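Local structure of thioredoxin-like protein (Klebsiella pneumoniae subsp. pneumoniae MGH 78578, 3TY1) at residues R160-V165 with Q176-L181; T4-N9 with A144-V149; Q247-P252 with L300-D305. The protein is of unknown function, though its galactose mutarotase-like fold suggests that it binds carbohydrate, perhaps as an aldose 1-epimerase. All coordinates share one frame; numbering follows the deposited sequence.

Contact 1 of 3, residues R160-V165 with Q176-L181. With SO4 (sulfate ion), chain I.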
loop_
_atom_site.group_PDB
_atom_site.type_symbol
_atom_site.label_atom_id
_atom_site.label_comp_id
_atom_site.label_asym_id
_atom_site.label_seq_id
_atom_site.Cartn_x
_atom_site.Cartn_y
_atom_site.Cartn_z
ATOM N N ARG A 160 -2.474 17.445 -27.107
ATOM C CA ARG A 160 -2.284 17.824 -25.732
ATOM C C ARG A 160 -2.777 16.706 -24.846
ATOM O O ARG A 160 -3.860 16.153 -25.076
ATOM C CB ARG A 160 -3.041 19.117 -25.397
ATOM C CG ARG A 160 -2.629 20.256 -26.280
ATOM C CD ARG A 160 -3.177 21.591 -25.828
ATOM N NE ARG A 160 -2.751 22.640 -26.747
ATOM C CZ ARG A 160 -2.967 23.948 -26.582
ATOM N NH1 ARG A 160 -3.620 24.400 -25.533
ATOM N NH2 ARG A 160 -2.498 24.813 -27.480
ATOM N N ILE A 161 -1.992 16.390 -23.839
ATOM C CA ILE A 161 -2.343 15.344 -22.897
ATOM C C ILE A 161 -2.331 15.979 -21.519
ATOM O O ILE A 161 -1.274 16.419 -21.032
ATOM C CB ILE A 161 -1.406 14.165 -23.001
ATOM C CG1 ILE A 161 -1.539 13.509 -24.373
ATOM C CG2 ILE A 161 -1.736 13.135 -21.865
ATOM C CD1 ILE A 161 -0.644 12.319 -24.558
ATOM N N ARG A 162 -3.503 16.013 -20.895
ATOM C CA ARG A 162 -3.671 16.620 -19.567
ATOM C C ARG A 162 -3.952 15.555 -18.525
ATOM O O ARG A 162 -4.652 14.592 -18.802
ATOM C CB ARG A 162 -4.849 17.621 -19.544
ATOM C CG ARG A 162 -4.619 18.875 -20.315
ATOM C CD ARG A 162 -5.798 19.853 -20.221
ATOM N NE ARG A 162 -6.918 19.400 -21.014
ATOM C CZ ARG A 162 -7.047 19.568 -22.329
ATOM N NH1 ARG A 162 -6.125 20.211 -23.054
ATOM N NH2 ARG A 162 -8.122 19.077 -22.930
ATOM N N GLY A 163 -3.407 15.759 -17.324
ATOM C CA GLY A 163 -3.625 14.880 -16.186
ATOM C C GLY A 163 -3.661 15.628 -14.868
ATOM O O GLY A 163 -2.676 16.272 -14.525
ATOM N N LEU A 164 -4.783 15.544 -14.146
ATOM C CA LEU A 164 -4.951 16.206 -12.834
ATOM C C LEU A 164 -4.435 15.266 -11.742
ATOM O O LEU A 164 -4.966 14.170 -11.576
ATOM C CB LEU A 164 -6.414 16.503 -12.570
ATOM C CG LEU A 164 -6.804 17.267 -11.291
ATOM C CD1 LEU A 164 -6.104 18.591 -11.276
ATOM C CD2 LEU A 164 -8.362 17.414 -11.184
ATOM N N VAL A 165 -3.411 15.698 -11.024
ATOM C CA VAL A 165 -2.755 14.946 -9.947
ATOM C C VAL A 165 -3.010 15.692 -8.641
ATOM O O VAL A 165 -2.619 16.853 -8.466
ATOM C CB VAL A 165 -1.277 14.815 -10.239
ATOM C CG1 VAL A 165 -0.598 13.998 -9.150
ATOM C CG2 VAL A 165 -1.073 14.127 -11.594
ATOM N N GLN A 176 -3.467 20.823 -6.083
ATOM C CA GLN A 176 -3.753 20.005 -7.251
ATOM C C GLN A 176 -3.029 20.587 -8.463
ATOM O O GLN A 176 -3.072 21.787 -8.685
ATOM C CB GLN A 176 -5.262 19.956 -7.524
ATOM C CG GLN A 176 -6.135 19.611 -6.311
ATOM C CD GLN A 176 -7.616 19.458 -6.658
ATOM O OE1 GLN A 176 -7.992 19.416 -7.820
ATOM N NE2 GLN A 176 -8.441 19.337 -5.654
ATOM N N THR A 177 -2.416 19.727 -9.259
ATOM C CA THR A 177 -1.677 20.143 -10.439
ATOM C C THR A 177 -2.296 19.584 -11.699
ATOM O O THR A 177 -2.407 18.368 -11.831
ATOM C CB THR A 177 -0.228 19.656 -10.359
ATOM O OG1 THR A 177 0.340 20.172 -9.159
ATOM C CG2 THR A 177 0.567 20.167 -11.580
ATOM N N LEU A 178 -2.745 20.470 -12.587
ATOM C CA LEU A 178 -3.231 20.056 -13.894
ATOM C C LEU A 178 -1.997 20.048 -14.753
ATOM O O LEU A 178 -1.534 21.103 -15.205
ATOM C CB LEU A 178 -4.321 20.973 -14.449
ATOM C CG LEU A 178 -4.939 20.566 -15.808
ATOM C CD1 LEU A 178 -5.504 19.141 -15.774
ATOM C CD2 LEU A 178 -6.045 21.581 -16.249
ATOM N N THR A 179 -1.440 18.852 -14.961
ATOM C CA THR A 179 -0.268 18.688 -15.818
ATOM C C THR A 179 -0.703 18.729 -17.280
ATOM O O THR A 179 -1.835 18.320 -17.610
ATOM C CB THR A 179 0.500 17.382 -15.571
ATOM O OG1 THR A 179 -0.290 16.284 -16.007
ATOM C CG2 THR A 179 0.922 17.183 -14.094
ATOM N N GLU A 180 0.169 19.233 -18.161
ATOM C CA GLU A 180 -0.139 19.224 -19.601
ATOM C C GLU A 180 1.130 19.116 -20.420
ATOM O O GLU A 180 2.080 19.889 -20.219
ATOM C CB GLU A 180 -0.942 20.465 -20.050
ATOM C CG GLU A 180 -1.434 20.353 -21.502
ATOM C CD GLU A 180 -2.326 21.531 -21.959
ATOM O OE1 GLU A 180 -1.820 22.646 -22.197
ATOM O OE2 GLU A 180 -3.534 21.305 -22.112
ATOM N N LEU A 181 1.146 18.128 -21.301
ATOM C CA LEU A 181 2.189 17.960 -22.310
ATOM C C LEU A 181 1.595 18.280 -23.683
ATOM O O LEU A 181 0.476 17.857 -23.988
ATOM C CB LEU A 181 2.793 16.578 -22.215
ATOM C CG LEU A 181 3.839 16.184 -23.258
ATOM C CD1 LEU A 181 4.820 15.151 -22.657
ATOM C CD2 LEU A 181 3.160 15.656 -24.542
HETATM S S SO4 I . -3.098 28.188 -25.784
HETATM O O1 SO4 I . -1.945 28.043 -26.673
HETATM O O2 SO4 I . -3.428 29.603 -25.684
HETATM O O3 SO4 I . -4.244 27.504 -26.358
HETATM O O4 SO4 I . -2.790 27.758 -24.429
HETATM O O HOH W 1 -4.752 23.166 -23.263
HETATM O O HOH W 2 0.406 15.567 -18.765
HETATM O O HOH W 3 -0.191 18.224 -7.306
#
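Arg162 and Glu180 face each other in a non-hydrogen-bonded pair of two antiparallel strands, their side chains side by side and pointing the same way. Arg162 leaves the strand with CG beside its own backbone N and then bends at chi3 (-74°), which swings NH1 round to the carboxylate: NH1 donates to Glu180 OE2 at 3.0 Å in an almost straight salt bridge (168°). The oxygen lies at the guanidinium edge, in its plane, although the two flat groups are steeply inclined to one another. Glu148 and Glu150 on the neighbouring strand 146-152 also hold Arg162, and Arg182 takes Glu180 OE1, so the carboxylate is bonded at both oxygens.

Arg160, extended from CG to NE, runs obliquely past Glu180, with Arg160 CD 3.7 Å from Glu180 OE2. Its guanidinium is paired with Glu158, and Arg160 NH1 reaches a sulfate, probably from the crystallisation liquor, at O3 (3.3 Å). A water also accepts from this NH1, at 2.8 Å.

Further along, Leu164 CB meets Leu178 CD1 at 4.2 Å on the same face. On the other face Thr179 OG1, set between backbone N and carbonyl carbon (chi1 69°), donates to Gly163 O at 2.8 Å on an in-plane lone pair. Thr179 N binds the same oxygen from above the carbonyl plane, giving it two donors. Val165 and Thr177 continue the ladder with a reciprocal backbone pair. The two strands form the beta hairpin 159-169/173-183 in the large antiparallel sheet of the galactose mutarotase-like supersandwich.

Contact 2 of 3, residues T4-N9 with A144-V149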
loop_
_atom_site.group_PDB
_atom_site.type_symbol
_atom_site.label_atom_id
_atom_site.label_comp_id
_atom_site.label_asym_id
_atom_site.label_seq_id
_atom_site.Cartn_x
_atom_site.Cartn_y
_atom_site.Cartn_z
ATOM N N THR A 4 -11.567 16.286 -27.921
ATOM C CA THR A 4 -11.060 15.825 -26.643
ATOM C C THR A 4 -11.648 14.457 -26.307
ATOM O O THR A 4 -12.850 14.275 -26.420
ATOM C CB THR A 4 -11.400 16.852 -25.532
ATOM O OG1 THR A 4 -10.763 18.109 -25.844
ATOM C CG2 THR A 4 -10.894 16.381 -24.155
ATOM N N TRP A 5 -10.795 13.511 -25.893
ATOM C CA TRP A 5 -11.245 12.233 -25.316
ATOM C C TRP A 5 -10.928 12.221 -23.826
ATOM O O TRP A 5 -9.815 12.555 -23.423
ATOM C CB TRP A 5 -10.539 11.050 -25.973
ATOM C CG TRP A 5 -10.869 10.858 -27.399
ATOM C CD1 TRP A 5 -11.780 9.986 -27.902
ATOM C CD2 TRP A 5 -10.298 11.539 -28.524
ATOM N NE1 TRP A 5 -11.818 10.066 -29.263
ATOM C CE2 TRP A 5 -10.913 11.005 -29.683
ATOM C CE3 TRP A 5 -9.325 12.529 -28.674
ATOM C CZ2 TRP A 5 -10.602 11.449 -30.967
ATOM C CZ3 TRP A 5 -9.013 12.959 -29.924
ATOM C CH2 TRP A 5 -9.654 12.424 -31.072
ATOM N N VAL A 6 -11.888 11.797 -23.005
ATOM C CA VAL A 6 -11.714 11.765 -21.560
ATOM C C VAL A 6 -11.410 10.315 -21.220
ATOM O O VAL A 6 -12.266 9.450 -21.293
ATOM C CB VAL A 6 -12.966 12.272 -20.769
ATOM C CG1 VAL A 6 -12.706 12.118 -19.244
ATOM C CG2 VAL A 6 -13.311 13.739 -21.140
ATOM N N LEU A 7 -10.167 10.041 -20.884
ATOM C CA LEU A 7 -9.727 8.673 -20.626
ATOM C C LEU A 7 -10.022 8.245 -19.199
ATOM O O LEU A 7 -10.173 7.053 -18.946
ATOM C CB LEU A 7 -8.213 8.544 -20.860
ATOM C CG LEU A 7 -7.684 8.308 -22.265
ATOM C CD1 LEU A 7 -8.339 9.143 -23.268
ATOM C CD2 LEU A 7 -6.146 8.410 -22.299
ATOM N N THR A 8 -9.974 9.204 -18.273
ATOM C CA THR A 8 -10.134 8.960 -16.843
ATOM C C THR A 8 -10.832 10.150 -16.224
ATOM O O THR A 8 -10.509 11.298 -16.507
ATOM C CB THR A 8 -8.793 8.749 -16.136
ATOM O OG1 THR A 8 -8.063 7.691 -16.785
ATOM C CG2 THR A 8 -8.971 8.414 -14.692
ATOM N N ASN A 9 -11.833 9.866 -15.415
ATOM C CA ASN A 9 -12.545 10.933 -14.696
ATOM C C ASN A 9 -13.120 10.372 -13.398
ATOM O O ASN A 9 -14.205 9.813 -13.365
ATOM C CB ASN A 9 -13.600 11.605 -15.568
ATOM C CG ASN A 9 -14.201 12.853 -14.894
ATOM O OD1 ASN A 9 -14.036 13.061 -13.704
ATOM N ND2 ASN A 9 -14.864 13.674 -15.661
ATOM N N ALA A 144 -3.345 9.800 -11.570
ATOM C CA ALA A 144 -4.100 10.944 -12.027
ATOM C C ALA A 144 -5.610 10.705 -11.838
ATOM O O ALA A 144 -6.115 9.611 -12.055
ATOM C CB ALA A 144 -3.791 11.238 -13.499
ATOM N N SER A 145 -6.323 11.761 -11.472
ATOM C CA SER A 145 -7.753 11.712 -11.233
ATOM C C SER A 145 -8.546 12.022 -12.488
ATOM O O SER A 145 -9.684 11.624 -12.607
ATOM C CB SER A 145 -8.116 12.772 -10.186
ATOM O OG SER A 145 -7.461 12.485 -8.973
ATOM N N LEU A 146 -7.956 12.800 -13.378
ATOM C CA LEU A 146 -8.605 13.214 -14.640
ATOM C C LEU A 146 -7.521 13.148 -15.699
ATOM O O LEU A 146 -6.462 13.712 -15.499
ATOM C CB LEU A 146 -9.145 14.651 -14.561
ATOM C CG LEU A 146 -9.821 15.255 -15.816
ATOM C CD1 LEU A 146 -11.192 14.671 -16.119
ATOM C CD2 LEU A 146 -9.964 16.810 -15.710
ATOM N N VAL A 147 -7.785 12.444 -16.792
ATOM C CA VAL A 147 -6.855 12.334 -17.895
ATOM C C VAL A 147 -7.645 12.587 -19.177
ATOM O O VAL A 147 -8.669 11.912 -19.412
ATOM C CB VAL A 147 -6.153 10.968 -17.943
ATOM C CG1 VAL A 147 -5.244 10.876 -19.143
ATOM C CG2 VAL A 147 -5.340 10.694 -16.665
ATOM N N GLU A 148 -7.182 13.568 -19.972
ATOM C CA GLU A 148 -7.778 13.931 -21.270
ATOM C C GLU A 148 -6.717 14.004 -22.345
ATOM O O GLU A 148 -5.593 14.454 -22.082
ATOM C CB GLU A 148 -8.445 15.307 -21.227
ATOM C CG GLU A 148 -9.611 15.382 -20.271
ATOM C CD GLU A 148 -10.241 16.790 -20.138
ATOM O OE1 GLU A 148 -9.610 17.799 -20.493
ATOM O OE2 GLU A 148 -11.388 16.869 -19.653
ATOM N N VAL A 149 -7.104 13.580 -23.544
ATOM C CA VAL A 149 -6.278 13.658 -24.735
ATOM C C VAL A 149 -7.015 14.563 -25.733
ATOM O O VAL A 149 -8.204 14.364 -26.017
ATOM C CB VAL A 149 -6.056 12.257 -25.361
ATOM C CG1 VAL A 149 -5.351 12.388 -26.717
ATOM C CG2 VAL A 149 -5.281 11.375 -24.398
#
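Strands 4-9 and 146-149 run almost exactly antiparallel, 177° between their directions, and their ladder is broken by a classic beta bulge at Leu7 and Thr8, which together face Val147. Val147 O accepts from both Leu7 N (2.8 Å) and Thr8 N (3.2 Å); the second donor lies in the carbonyl plane on a lone pair, the first is tilted out of it. Before the bulge Trp5 pairs with Val149 through two backbone bonds, and beyond it Val147 N donates to Thr8 O, with the register moved on by one residue.

The extra residue turns the Leu7 side chain toward the partner strand, where it crosses Val147 and Val149 obliquely, Leu7 CD2 lying 3.7 Å from Val149 CG2 and a little farther from Val147 CG1. Leu51 of strand 49-55 packs against both Leu7 and Val147, joining this face to the second sheet. Thr8 sits against Val147 on the same face, CB to CB at 3.9 Å, and also packs on Gly42 of the second subunit, while Ser145 OG is hydrogen-bonded to Glu89 of that subunit.

On the opposite face Val6 and Glu148 lie alongside each other, CG2 of the valine touching the methylene CG and OE2 of the glutamate, whose OE1 is salt-bridged to Arg162. Thr4 crosses the same glutamate through its methyl group. Asn9 and Leu146 also point the same way; with Asn9 CG anti to its backbone N (chi1 -172°), Leu146 CD1 packs against Asn9 CG at 3.7 Å. Back on the face of Val147 and Val149, Trp5, which meets Trp19 of strand 19-22, turns its ring edge to the neighbouring strand: Trp5 CE3 is 3.4 Å from Val149 O, which lies in the ring plane.

Contact 3 of 3, residues Q247-P252 with L300-D305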
loop_
_atom_site.group_PDB
_atom_site.type_symbol
_atom_site.label_atom_id
_atom_site.label_comp_id
_atom_site.label_asym_id
_atom_site.label_seq_id
_atom_site.Cartn_x
_atom_site.Cartn_y
_atom_site.Cartn_z
ATOM N N GLN A 247 31.361 21.058 -16.396
ATOM C CA GLN A 247 30.807 21.048 -17.742
ATOM C C GLN A 247 30.980 19.716 -18.487
ATOM O O GLN A 247 30.366 19.555 -19.524
ATOM C CB GLN A 247 31.452 22.136 -18.612
ATOM C CG GLN A 247 31.274 23.571 -18.092
ATOM C CD GLN A 247 32.141 24.614 -18.820
ATOM O OE1 GLN A 247 33.343 24.771 -18.532
ATOM N NE2 GLN A 247 31.522 25.361 -19.726
ATOM N N THR A 248 31.830 18.809 -18.002
ATOM C CA THR A 248 32.225 17.622 -18.762
ATOM C C THR A 248 31.891 16.370 -17.975
ATOM O O THR A 248 32.072 16.321 -16.762
ATOM C CB THR A 248 33.729 17.681 -19.117
ATOM O OG1 THR A 248 33.977 18.889 -19.864
ATOM C CG2 THR A 248 34.158 16.492 -19.963
ATOM N N TYR A 249 31.379 15.361 -18.675
ATOM C CA TYR A 249 31.018 14.084 -18.054
ATOM C C TYR A 249 32.094 13.023 -18.280
ATOM O O TYR A 249 32.713 12.956 -19.351
ATOM C CB TYR A 249 29.671 13.565 -18.607
ATOM C CG TYR A 249 28.459 14.398 -18.265
ATOM C CD1 TYR A 249 27.758 14.205 -17.071
ATOM C CD2 TYR A 249 27.980 15.356 -19.146
ATOM C CE1 TYR A 249 26.659 14.967 -16.751
ATOM C CE2 TYR A 249 26.822 16.099 -18.853
ATOM C CZ TYR A 249 26.172 15.905 -17.653
ATOM O OH TYR A 249 25.049 16.636 -17.357
ATOM N N GLN A 250 32.289 12.186 -17.261
ATOM C CA GLN A 250 33.104 10.981 -17.352
ATOM C C GLN A 250 32.277 9.853 -18.000
ATOM O O GLN A 250 31.056 9.934 -18.103
ATOM C CB GLN A 250 33.526 10.513 -15.951
ATOM C CG GLN A 250 34.421 11.498 -15.182
ATOM C CD GLN A 250 34.785 11.017 -13.768
ATOM O OE1 GLN A 250 34.736 9.827 -13.453
ATOM N NE2 GLN A 250 35.153 11.950 -12.921
ATOM N N GLY A 251 32.981 8.799 -18.417
ATOM C CA GLY A 251 32.365 7.566 -18.885
ATOM C C GLY A 251 31.828 6.841 -17.642
ATOM O O GLY A 251 32.020 7.322 -16.509
ATOM N N PRO A 252 31.169 5.678 -17.838
ATOM C CA PRO A 252 30.649 4.900 -16.698
ATOM C C PRO A 252 31.768 4.503 -15.746
ATOM O O PRO A 252 32.724 3.876 -16.172
ATOM C CB PRO A 252 30.027 3.675 -17.366
ATOM C CG PRO A 252 29.703 4.133 -18.772
ATOM C CD PRO A 252 30.776 5.091 -19.137
ATOM N N LEU A 300 22.219 20.041 -11.012
ATOM C CA LEU A 300 22.894 19.177 -11.969
ATOM C C LEU A 300 23.268 17.917 -11.188
ATOM O O LEU A 300 24.036 17.983 -10.233
ATOM C CB LEU A 300 24.155 19.883 -12.485
ATOM C CG LEU A 300 25.076 19.092 -13.431
ATOM C CD1 LEU A 300 24.347 18.613 -14.711
ATOM C CD2 LEU A 300 26.331 19.894 -13.778
ATOM N N TRP A 301 22.715 16.775 -11.594
ATOM C CA TRP A 301 22.949 15.498 -10.950
ATOM C C TRP A 301 23.818 14.714 -11.927
ATOM O O TRP A 301 23.370 14.427 -13.017
ATOM C CB TRP A 301 21.581 14.794 -10.683
ATOM C CG TRP A 301 21.645 13.398 -10.210
ATOM C CD1 TRP A 301 22.439 12.903 -9.214
ATOM C CD2 TRP A 301 20.870 12.290 -10.697
ATOM N NE1 TRP A 301 22.207 11.554 -9.058
ATOM C CE2 TRP A 301 21.229 11.161 -9.929
ATOM C CE3 TRP A 301 19.871 12.154 -11.678
ATOM C CZ2 TRP A 301 20.677 9.884 -10.161
ATOM C CZ3 TRP A 301 19.281 10.899 -11.873
ATOM C CH2 TRP A 301 19.701 9.781 -11.111
ATOM N N LYS A 302 25.073 14.449 -11.557
ATOM C CA LYS A 302 26.010 13.721 -12.416
ATOM C C LYS A 302 26.161 12.336 -11.801
ATOM O O LYS A 302 26.935 12.139 -10.883
ATOM C CB LYS A 302 27.363 14.412 -12.502
ATOM C CG LYS A 302 27.252 15.868 -12.947
ATOM C CD LYS A 302 28.649 16.526 -13.108
ATOM C CE LYS A 302 29.278 16.250 -14.453
ATOM N NZ LYS A 302 30.437 17.194 -14.721
ATOM N N ASN A 303 25.408 11.387 -12.326
ATOM C CA ASN A 303 25.382 10.021 -11.786
ATOM C C ASN A 303 26.086 9.121 -12.788
ATOM O O ASN A 303 25.461 8.237 -13.391
ATOM C CB ASN A 303 23.926 9.612 -11.493
ATOM C CG ASN A 303 23.820 8.433 -10.519
ATOM O OD1 ASN A 303 23.576 8.629 -9.347
ATOM N ND2 ASN A 303 24.050 7.210 -11.005
ATOM N N THR A 304 27.394 9.352 -12.949
ATOM C CA THR A 304 28.184 8.647 -13.962
ATOM C C THR A 304 28.827 7.381 -13.389
ATOM O O THR A 304 30.030 7.155 -13.521
ATOM C CB THR A 304 29.189 9.584 -14.629
ATOM O OG1 THR A 304 29.949 10.242 -13.607
ATOM C CG2 THR A 304 28.421 10.608 -15.475
ATOM N N ASP A 305 27.984 6.523 -12.802
ATOM C CA ASP A 305 28.422 5.255 -12.236
ATOM C C ASP A 305 28.346 4.192 -13.375
ATOM O O ASP A 305 28.341 4.543 -14.571
ATOM C CB ASP A 305 27.572 4.902 -10.976
ATOM C CG ASP A 305 28.311 3.975 -9.984
ATOM O OD1 ASP A 305 28.360 2.779 -10.239
ATOM O OD2 ASP A 305 28.866 4.439 -8.965
HETATM O O HOH W 4 30.857 12.875 -14.593
#
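Lys302 reaches from strand 297-304 across the ring of Tyr249 to the loop backbone, and this is the tightly packed part of the contact. Its chain bends at chi3 (84°), bringing Lys302 CE within 3.7 Å of Tyr249 CD1 and placing NZ over the ring face in a cation-pi contact, 4.9 Å from the centroid. NZ donates to Thr248 O at 2.8 Å, approaching from above the carbonyl plane, and also to Trp246 O; two backbone carbonyls thus hold the ammonium group. At the far end of the ring Tyr249 OH touches Leu300 CD1 (3.4 Å) and is hydrogen-bonded to Thr313. The Thr304 methyl group comes against CD1 of the ring.

Toward Gln250 and Pro252, both exposed, the contact loosens. Here a water bridges Gln250 N and Thr304 OG1, and Pro252 CA makes a bent CA-H...O contact with Asp305 O at 3.2 Å. Asp305 itself is hydrogen-bonded to Tyr202 of the third subunit. An inverse gamma turn centred on Thr304, with a weak Asp305 N to Asn303 O bond, ends the strand; the long loop between strands 231-234 and 259-265 packs there, on the mixed sheet of this mutarotase-like fold.

How the contacts relate
Contacts 1 and 2 belong to one ten-stranded antiparallel sheet, their centres about 9 Å apart. Strands 146-152 and 159-169, consecutive in the chain, are neighbours there, and the backbone of Leu164 probably bonds with that of Ser145 and Leu146. The strands run 2-9, 146-152, 159-169, 173-183 across the sheet, so contact 2 ties the N-terminal strand to the hairpin of contact 1. Along the chain contact 2 closes before contact 1 opens, and contact 1 before contact 3. Contact 3, where a loop packs on strand 297-304 of the mixed sheet, lies on the opposite side of the chain's centre, about 31 Å from contact 1 and about 38 Å from contact 2, centre to centre. Contacts 2 and 3 reach different neighbouring subunits.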